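Local coordinates for protein MGS-M4 (Unidentified, PDB 4Q3M) that probably reduces carbonyl compounds with a nicotinamide cofactor, as aldo-keto reductases of the TIM-barrel fold do, though its own substrate is unknown, at residues Y28-A33 with E235-N240; A33-G38 with K59-P64. One frame throughout, in Å; residues are numbered along the deposited sequence.

Contact 1 of 2, residues Y28-A33 with E235-N240; sequences YNAVKA and ERIVQN
Ile237 reaches from helix 234-241 to helix 26-37, and its CD1 methyl makes every close approach between the two segments. The apolar part of the contact is small: CD1 lies 4.2 Å from Ala30 CB and 4.4 Å from Ala33 CB, so one methyl meets two alanines three residues, a little under one helical turn, apart. With CG1 anti to the carbonyl carbon (chi1 -61°) and CD1 carrying the chain on in extended form (chi2 176°), the isoleucine bridges two helices whose nearest alpha carbons, those of Ala33 and Ile237, are 7.5 Å apart. The alanines add one short methyl each.

The same CD1 also touches backbone, sitting 3.9 Å from Ala30 O, a van der Waals approach to a helix carbonyl. The backbone bonds are those of the helices themselves: Ala33 N donates to Asn29 O at 2.9 Å, and Asn240 N to Arg236 O at 2.8 Å. Ile237 O is bonded by the hydroxyl of Tyr39.

Helix 26-37 follows the first barrel strand, 17-18, and helix 234-241 the eighth, 226-227, so the ring of helices comes round on itself here, flanked by helix 51-59 against Val31 and helix 212-222 against Arg236 and Asn240.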
ATOM      1  N   TYR A  28     -23.674 -20.045   8.180  1.00 71.14           N
ATOM      2  CA  TYR A  28     -23.916 -21.149   9.101  1.00 70.90           C
ATOM      3  C   TYR A  28     -23.505 -22.484   8.488  1.00 68.68           C
ATOM      4  O   TYR A  28     -22.783 -23.265   9.109  1.00 64.50           O
ATOM      5  CB  TYR A  28     -25.391 -21.190   9.511  1.00 75.94           C
ATOM      6  CG  TYR A  28     -25.787 -22.442  10.263  1.00 79.58           C
ATOM      7  CD1 TYR A  28     -25.572 -22.552  11.630  1.00 79.96           C
ATOM      8  CD2 TYR A  28     -26.380 -23.513   9.605  1.00 81.80           C
ATOM      9  CE1 TYR A  28     -25.932 -23.695  12.320  1.00 82.52           C
ATOM     10  CE2 TYR A  28     -26.742 -24.660  10.286  1.00 83.69           C
ATOM     11  CZ  TYR A  28     -26.516 -24.745  11.643  1.00 83.36           C
ATOM     12  OH  TYR A  28     -26.875 -25.884  12.326  1.00 86.15           O
ATOM     13  N   ASN A  29     -23.975 -22.739   7.271  1.00 71.47           N
ATOM     14  CA  ASN A  29     -23.680 -23.987   6.578  1.00 71.20           C
ATOM     15  C   ASN A  29     -22.192 -24.161   6.302  1.00 68.92           C
ATOM     16  O   ASN A  29     -21.649 -25.254   6.458  1.00 69.20           O
ATOM     17  CB  ASN A  29     -24.459 -24.067   5.265  1.00 74.11           C
ATOM     18  CG  ASN A  29     -25.948 -24.255   5.479  1.00 74.59           C
ATOM     19  OD1 ASN A  29     -26.375 -24.831   6.480  1.00 74.16           O
ATOM     20  ND2 ASN A  29     -26.747 -23.772   4.536  1.00 75.76           N
ATOM     21  N   ALA A  30     -21.540 -23.077   5.894  1.00 65.89           N
ATOM     22  CA  ALA A  30     -20.125 -23.111   5.542  1.00 59.07           C
ATOM     23  C   ALA A  30     -19.253 -23.516   6.726  1.00 59.60           C
ATOM     24  O   ALA A  30     -18.331 -24.319   6.579  1.00 62.00           O
ATOM     25  CB  ALA A  30     -19.685 -21.758   5.002  1.00 55.77           C
ATOM     26  N   VAL A  31     -19.553 -22.960   7.896  1.00 58.95           N
ATOM     27  CA  VAL A  31     -18.784 -23.242   9.105  1.00 60.63           C
ATOM     28  C   VAL A  31     -18.798 -24.728   9.453  1.00 71.12           C
ATOM     29  O   VAL A  31     -17.748 -25.326   9.691  1.00 72.56           O
ATOM     30  CB  VAL A  31     -19.311 -22.435  10.311  1.00 57.00           C
ATOM     31  CG1 VAL A  31     -18.702 -22.946  11.607  1.00 56.72           C
ATOM     32  CG2 VAL A  31     -19.013 -20.955  10.128  1.00 53.81           C
ATOM     33  N   LYS A  32     -19.986 -25.326   9.468  1.00 78.22           N
ATOM     34  CA  LYS A  32     -20.116 -26.738   9.809  1.00 82.67           C
ATOM     35  C   LYS A  32     -19.564 -27.639   8.710  1.00 80.56           C
ATOM     36  O   LYS A  32     -18.928 -28.654   8.995  1.00 80.75           O
ATOM     37  CB  LYS A  32     -21.574 -27.096  10.088  1.00 90.44           C
ATOM     38  CG  LYS A  32     -21.770 -28.539  10.514  1.00 99.82           C
ATOM     39  CD  LYS A  32     -22.389 -28.622  11.894  1.00107.83           C
ATOM     40  CE  LYS A  32     -23.714 -27.888  11.937  1.00112.90           C
ATOM     41  NZ  LYS A  32     -24.395 -28.070  13.241  1.00116.36           N
ATOM     42  N   ALA A  33     -19.807 -27.266   7.456  1.00 78.63           N
ATOM     43  CA  ALA A  33     -19.264 -28.005   6.321  1.00 75.67           C
ATOM     44  C   ALA A  33     -17.741 -28.019   6.386  1.00 69.38           C
ATOM     45  O   ALA A  33     -17.093 -28.942   5.896  1.00 72.19           O
ATOM     46  CB  ALA A  33     -19.736 -27.399   5.009  1.00 61.98           C
ATOM     47  N   GLU A 235     -17.725 -28.066  -1.441  1.00 90.32           N
ATOM     48  CA  GLU A 235     -16.696 -28.810  -2.160  1.00 89.06           C
ATOM     49  C   GLU A 235     -15.339 -28.118  -2.086  1.00 80.57           C
ATOM     50  O   GLU A 235     -14.339 -28.737  -1.723  1.00 75.61           O
ATOM     51  CB  GLU A 235     -17.091 -29.007  -3.625  1.00 93.44           C
ATOM     52  CG  GLU A 235     -15.925 -29.401  -4.519  1.00 92.60           C
ATOM     53  CD  GLU A 235     -16.320 -30.383  -5.603  1.00 99.00           C
ATOM     54  OE1 GLU A 235     -17.356 -30.158  -6.262  1.00103.80           O
ATOM     55  OE2 GLU A 235     -15.591 -31.379  -5.796  1.00 99.55           O
ATOM     56  N   ARG A 236     -15.310 -26.835  -2.430  1.00 80.19           N
ATOM     57  CA  ARG A 236     -14.062 -26.083  -2.440  1.00 82.07           C
ATOM     58  C   ARG A 236     -13.516 -25.900  -1.027  1.00 81.63           C
ATOM     59  O   ARG A 236     -12.312 -25.732  -0.839  1.00 76.80           O
ATOM     60  CB  ARG A 236     -14.256 -24.723  -3.114  1.00 85.50           C
ATOM     61  CG  ARG A 236     -13.287 -24.474  -4.257  1.00 92.87           C
ATOM     62  CD  ARG A 236     -13.351 -23.041  -4.754  1.00 98.35           C
ATOM     63  NE  ARG A 236     -12.346 -22.785  -5.781  1.00101.05           N
ATOM     64  CZ  ARG A 236     -12.059 -21.581  -6.264  1.00101.94           C
ATOM     65  NH1 ARG A 236     -12.701 -20.512  -5.811  1.00102.90           N
ATOM     66  NH2 ARG A 236     -11.128 -21.443  -7.198  1.00102.07           N
ATOM     67  N   ILE A 237     -14.405 -25.936  -0.040  1.00 82.20           N
ATOM     68  CA  ILE A 237     -13.998 -25.881   1.358  1.00 77.56           C
ATOM     69  C   ILE A 237     -13.159 -27.106   1.709  1.00 73.49           C
ATOM     70  O   ILE A 237     -12.149 -27.005   2.405  1.00 69.41           O
ATOM     71  CB  ILE A 237     -15.216 -25.802   2.302  1.00 79.36           C
ATOM     72  CG1 ILE A 237     -16.031 -24.540   2.018  1.00 77.50           C
ATOM     73  CG2 ILE A 237     -14.771 -25.819   3.753  1.00 79.14           C
ATOM     74  CD1 ILE A 237     -17.297 -24.432   2.840  1.00 81.57           C
ATOM     75  N   VAL A 238     -13.582 -28.263   1.208  1.00 75.61           N
ATOM     76  CA  VAL A 238     -12.854 -29.508   1.418  1.00 73.95           C
ATOM     77  C   VAL A 238     -11.544 -29.504   0.636  1.00 72.36           C
ATOM     78  O   VAL A 238     -10.506 -29.938   1.141  1.00 72.11           O
ATOM     79  CB  VAL A 238     -13.698 -30.731   1.002  1.00 72.27           C
ATOM     80  CG1 VAL A 238     -12.906 -32.017   1.183  1.00 71.51           C
ATOM     81  CG2 VAL A 238     -14.989 -30.779   1.805  1.00 71.36           C
ATOM     82  N   GLN A 239     -11.598 -29.006  -0.597  1.00 69.58           N
ATOM     83  CA  GLN A 239     -10.411 -28.911  -1.441  1.00 65.51           C
ATOM     84  C   GLN A 239      -9.365 -27.994  -0.817  1.00 62.06           C
ATOM     85  O   GLN A 239      -8.182 -28.328  -0.773  1.00 59.46           O
ATOM     86  CB  GLN A 239     -10.782 -28.405  -2.837  1.00 64.45           C
ATOM     87  CG  GLN A 239     -11.661 -29.353  -3.631  1.00 70.41           C
ATOM     88  CD  GLN A 239     -11.958 -28.837  -5.026  1.00 72.69           C
ATOM     89  OE1 GLN A 239     -11.600 -27.711  -5.373  1.00 71.16           O
ATOM     90  NE2 GLN A 239     -12.619 -29.659  -5.833  1.00 74.83           N
ATOM     91  N   ASN A 240      -9.814 -26.843  -0.326  1.00 59.80           N
ATOM     92  CA  ASN A 240      -8.922 -25.876   0.303  1.00 53.65           C
ATOM     93  C   ASN A 240      -8.272 -26.421   1.570  1.00 53.55           C
ATOM     94  O   ASN A 240      -7.259 -25.897   2.030  1.00 51.80           O
ATOM     95  CB  ASN A 240      -9.680 -24.585   0.623  1.00 51.70           C
ATOM     96  CG  ASN A 240      -9.999 -23.775  -0.618  1.00 46.20           C
ATOM     97  OD1 ASN A 240      -9.877 -24.262  -1.741  1.00 46.83           O
ATOM     98  ND2 ASN A 240     -10.414 -22.529  -0.420  1.00 44.87           N
TER

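Contact 2 of 2, residues A33-G38 with K59-P64; sequences AALEGG and KDSNIP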
ATOM      1  N   ALA A  33     -19.807 -27.266   7.456  1.00 78.63           N
ATOM      2  CA  ALA A  33     -19.264 -28.005   6.321  1.00 75.67           C
ATOM      3  C   ALA A  33     -17.741 -28.019   6.386  1.00 69.38           C
ATOM      4  O   ALA A  33     -17.093 -28.942   5.896  1.00 72.19           O
ATOM      5  CB  ALA A  33     -19.736 -27.399   5.009  1.00 61.98           C
ATOM      6  N   ALA A  34     -17.182 -26.983   7.005  1.00 61.21           N
ATOM      7  CA  ALA A  34     -15.748 -26.895   7.229  1.00 57.68           C
ATOM      8  C   ALA A  34     -15.342 -27.686   8.470  1.00 56.87           C
ATOM      9  O   ALA A  34     -14.377 -28.448   8.441  1.00 59.83           O
ATOM     10  CB  ALA A  34     -15.323 -25.443   7.363  1.00 54.96           C
ATOM     11  N   LEU A  35     -16.087 -27.499   9.557  1.00 55.05           N
ATOM     12  CA  LEU A  35     -15.802 -28.184  10.815  1.00 59.04           C
ATOM     13  C   LEU A  35     -15.855 -29.701  10.655  1.00 66.80           C
ATOM     14  O   LEU A  35     -15.038 -30.422  11.229  1.00 69.66           O
ATOM     15  CB  LEU A  35     -16.782 -27.737  11.903  1.00 52.95           C
ATOM     16  CG  LEU A  35     -16.525 -26.367  12.537  1.00 57.17           C
ATOM     17  CD1 LEU A  35     -17.647 -25.996  13.493  1.00 56.34           C
ATOM     18  CD2 LEU A  35     -15.184 -26.350  13.254  1.00 48.11           C
ATOM     19  N   GLU A  36     -16.818 -30.179   9.872  1.00 69.93           N
ATOM     20  CA  GLU A  36     -16.924 -31.604   9.580  1.00 72.97           C
ATOM     21  C   GLU A  36     -15.767 -32.059   8.698  1.00 74.57           C
ATOM     22  O   GLU A  36     -15.316 -33.200   8.787  1.00 79.75           O
ATOM     23  CB  GLU A  36     -18.258 -31.920   8.898  1.00 76.37           C
ATOM     24  CG  GLU A  36     -19.480 -31.700   9.775  1.00 80.35           C
ATOM     25  CD  GLU A  36     -20.778 -31.908   9.022  1.00 85.46           C
ATOM     26  OE1 GLU A  36     -21.853 -31.824   9.651  1.00 89.08           O
ATOM     27  OE2 GLU A  36     -20.724 -32.155   7.798  1.00 86.00           O
ATOM     28  N   GLY A  37     -15.289 -31.154   7.849  1.00 72.58           N
ATOM     29  CA  GLY A  37     -14.207 -31.457   6.932  1.00 71.80           C
ATOM     30  C   GLY A  37     -12.856 -31.581   7.611  1.00 67.21           C
ATOM     31  O   GLY A  37     -11.929 -32.174   7.060  1.00 65.44           O
ATOM     32  N   GLY A  38     -12.741 -31.016   8.809  1.00 64.71           N
ATOM     33  CA  GLY A  38     -11.507 -31.101   9.568  1.00 62.31           C
ATOM     34  C   GLY A  38     -11.000 -29.763  10.068  1.00 58.40           C
ATOM     35  O   GLY A  38     -10.004 -29.704  10.792  1.00 55.18           O
ATOM     36  N   LYS A  59     -21.712 -24.491  18.148  1.00 69.04           N
ATOM     37  CA  LYS A  59     -22.419 -25.208  19.207  1.00 73.73           C
ATOM     38  C   LYS A  59     -22.978 -26.542  18.723  1.00 75.05           C
ATOM     39  O   LYS A  59     -22.766 -27.580  19.351  1.00 79.52           O
ATOM     40  CB  LYS A  59     -23.561 -24.356  19.769  1.00 77.71           C
ATOM     41  CG  LYS A  59     -23.129 -23.261  20.728  1.00 77.99           C
ATOM     42  CD  LYS A  59     -24.310 -22.783  21.564  1.00 82.28           C
ATOM     43  CE  LYS A  59     -23.946 -21.572  22.406  1.00 82.92           C
ATOM     44  NZ  LYS A  59     -22.761 -21.829  23.270  1.00 82.53           N
ATOM     45  N   ASP A  60     -23.689 -26.509  17.600  1.00 74.97           N
ATOM     46  CA  ASP A  60     -24.412 -27.678  17.108  1.00 81.82           C
ATOM     47  C   ASP A  60     -23.506 -28.716  16.444  1.00 81.56           C
ATOM     48  O   ASP A  60     -23.977 -29.761  15.997  1.00 82.21           O
ATOM     49  CB  ASP A  60     -25.496 -27.241  16.119  1.00 84.23           C
ATOM     50  CG  ASP A  60     -26.573 -26.395  16.769  1.00 87.09           C
ATOM     51  OD1 ASP A  60     -26.737 -26.479  18.004  1.00 89.96           O
ATOM     52  OD2 ASP A  60     -27.257 -25.644  16.041  1.00 85.70           O
ATOM     53  N   SER A  61     -22.209 -28.432  16.386  1.00 78.83           N
ATOM     54  CA  SER A  61     -21.265 -29.315  15.705  1.00 79.83           C
ATOM     55  C   SER A  61     -20.848 -30.504  16.568  1.00 86.31           C
ATOM     56  O   SER A  61     -20.202 -31.432  16.079  1.00 88.07           O
ATOM     57  CB  SER A  61     -20.022 -28.533  15.276  1.00 73.81           C
ATOM     58  OG  SER A  61     -19.272 -28.115  16.403  1.00 72.01           O
ATOM     59  N   ASN A  62     -21.219 -30.464  17.846  1.00 90.51           N
ATOM     60  CA  ASN A  62     -20.824 -31.480  18.824  1.00 93.06           C
ATOM     61  C   ASN A  62     -19.307 -31.625  18.936  1.00 87.79           C
ATOM     62  O   ASN A  62     -18.799 -32.688  19.290  1.00 89.23           O
ATOM     63  CB  ASN A  62     -21.452 -32.835  18.483  1.00 98.54           C
ATOM     64  CG  ASN A  62     -22.967 -32.797  18.497  1.00105.20           C
ATOM     65  OD1 ASN A  62     -23.572 -31.884  19.058  1.00105.78           O
ATOM     66  ND2 ASN A  62     -23.589 -33.796  17.880  1.00110.17           N
ATOM     67  N   ILE A  63     -18.594 -30.546  18.631  1.00 82.26           N
ATOM     68  CA  ILE A  63     -17.142 -30.516  18.763  1.00 76.66           C
ATOM     69  C   ILE A  63     -16.752 -29.595  19.913  1.00 74.51           C
ATOM     70  O   ILE A  63     -17.178 -28.440  19.950  1.00 72.59           O
ATOM     71  CB  ILE A  63     -16.461 -30.043  17.461  1.00 68.32           C
ATOM     72  CG1 ILE A  63     -16.754 -31.020  16.320  1.00 69.00           C
ATOM     73  CG2 ILE A  63     -14.960 -29.894  17.660  1.00 60.81           C
ATOM     74  CD1 ILE A  63     -16.066 -30.665  15.020  1.00 65.96           C
ATOM     75  N   PRO A  64     -15.951 -30.112  20.861  1.00 74.49           N
ATOM     76  CA  PRO A  64     -15.507 -29.374  22.050  1.00 73.96           C
ATOM     77  C   PRO A  64     -14.967 -27.981  21.728  1.00 70.13           C
ATOM     78  O   PRO A  64     -14.160 -27.823  20.811  1.00 63.54           O
ATOM     79  CB  PRO A  64     -14.404 -30.269  22.618  1.00 73.62           C
ATOM     80  CG  PRO A  64     -14.811 -31.639  22.214  1.00 74.68           C
ATOM     81  CD  PRO A  64     -15.441 -31.495  20.854  1.00 75.31           C
TER
HETATM   82  O   HOH W   1     -20.617 -32.473  12.795  1.00 83.14           O
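Leu35 and Ile63 meet where helix 26-37 of the TIM barrel ends in a Schellman motif, with Gly38 as its positive-phi C-prime residue; facing it is the loop that leads from helix 51-59 to strand 69-74.

The leucine can be followed outward. Its CB faces the end of the isoleucine, with Ile63 CD1 4.3 Å away. CG lies anti to the carbonyl carbon (chi1 -77°), which carries the branch toward the loop. There CD1 reaches Ser61, 3.9 Å from both CB and OG, so it rests against the flank of the serine. Beyond the two segments the leucine side chain also touches Ile68, as does that of Ile63.

The serine hydroxyl is occupied with its own loop: OG bonds to Ile58 O in the last turn of helix 51-59 and is weakly approached by Ile63 N at 3.4 Å. Lys59 to Asn62 form a type I turn, and Asn62 takes positive phi (57°) before the chain straightens through Ile63. Between the segments, a water donates weakly to both Glu36 OE1 and Ser61 O. Back at the helix, Ile63 CD1 comes to 3.9 Å from Leu35 O, a carbonyl that also receives a weak bond from Arg40 NH1.

How the contacts relate
From the N terminus the chain passes strand 17-18 and enters helix 26-37, which supplies the first segment of both contacts, with Ala33 common to the two. After twenty intervening residues, past strand 41-43 and at the end of helix 51-59, segment 59-64 closes the short loop of contact 2. Contact 1 closes only after most of the barrel has been traced, at 235-240, so contact 2 is nested inside it. Contact 2 joins helix 26-37 to the loop after helix 51-59; contact 1 joins it to helix 234-241, after the eighth strand. Their centres are 10 Å apart, and they touch directly: Lys32 NZ probably makes a weak hydrogen bond to Asp60 O, and Ile237 CG2 packs on Ala34 CB.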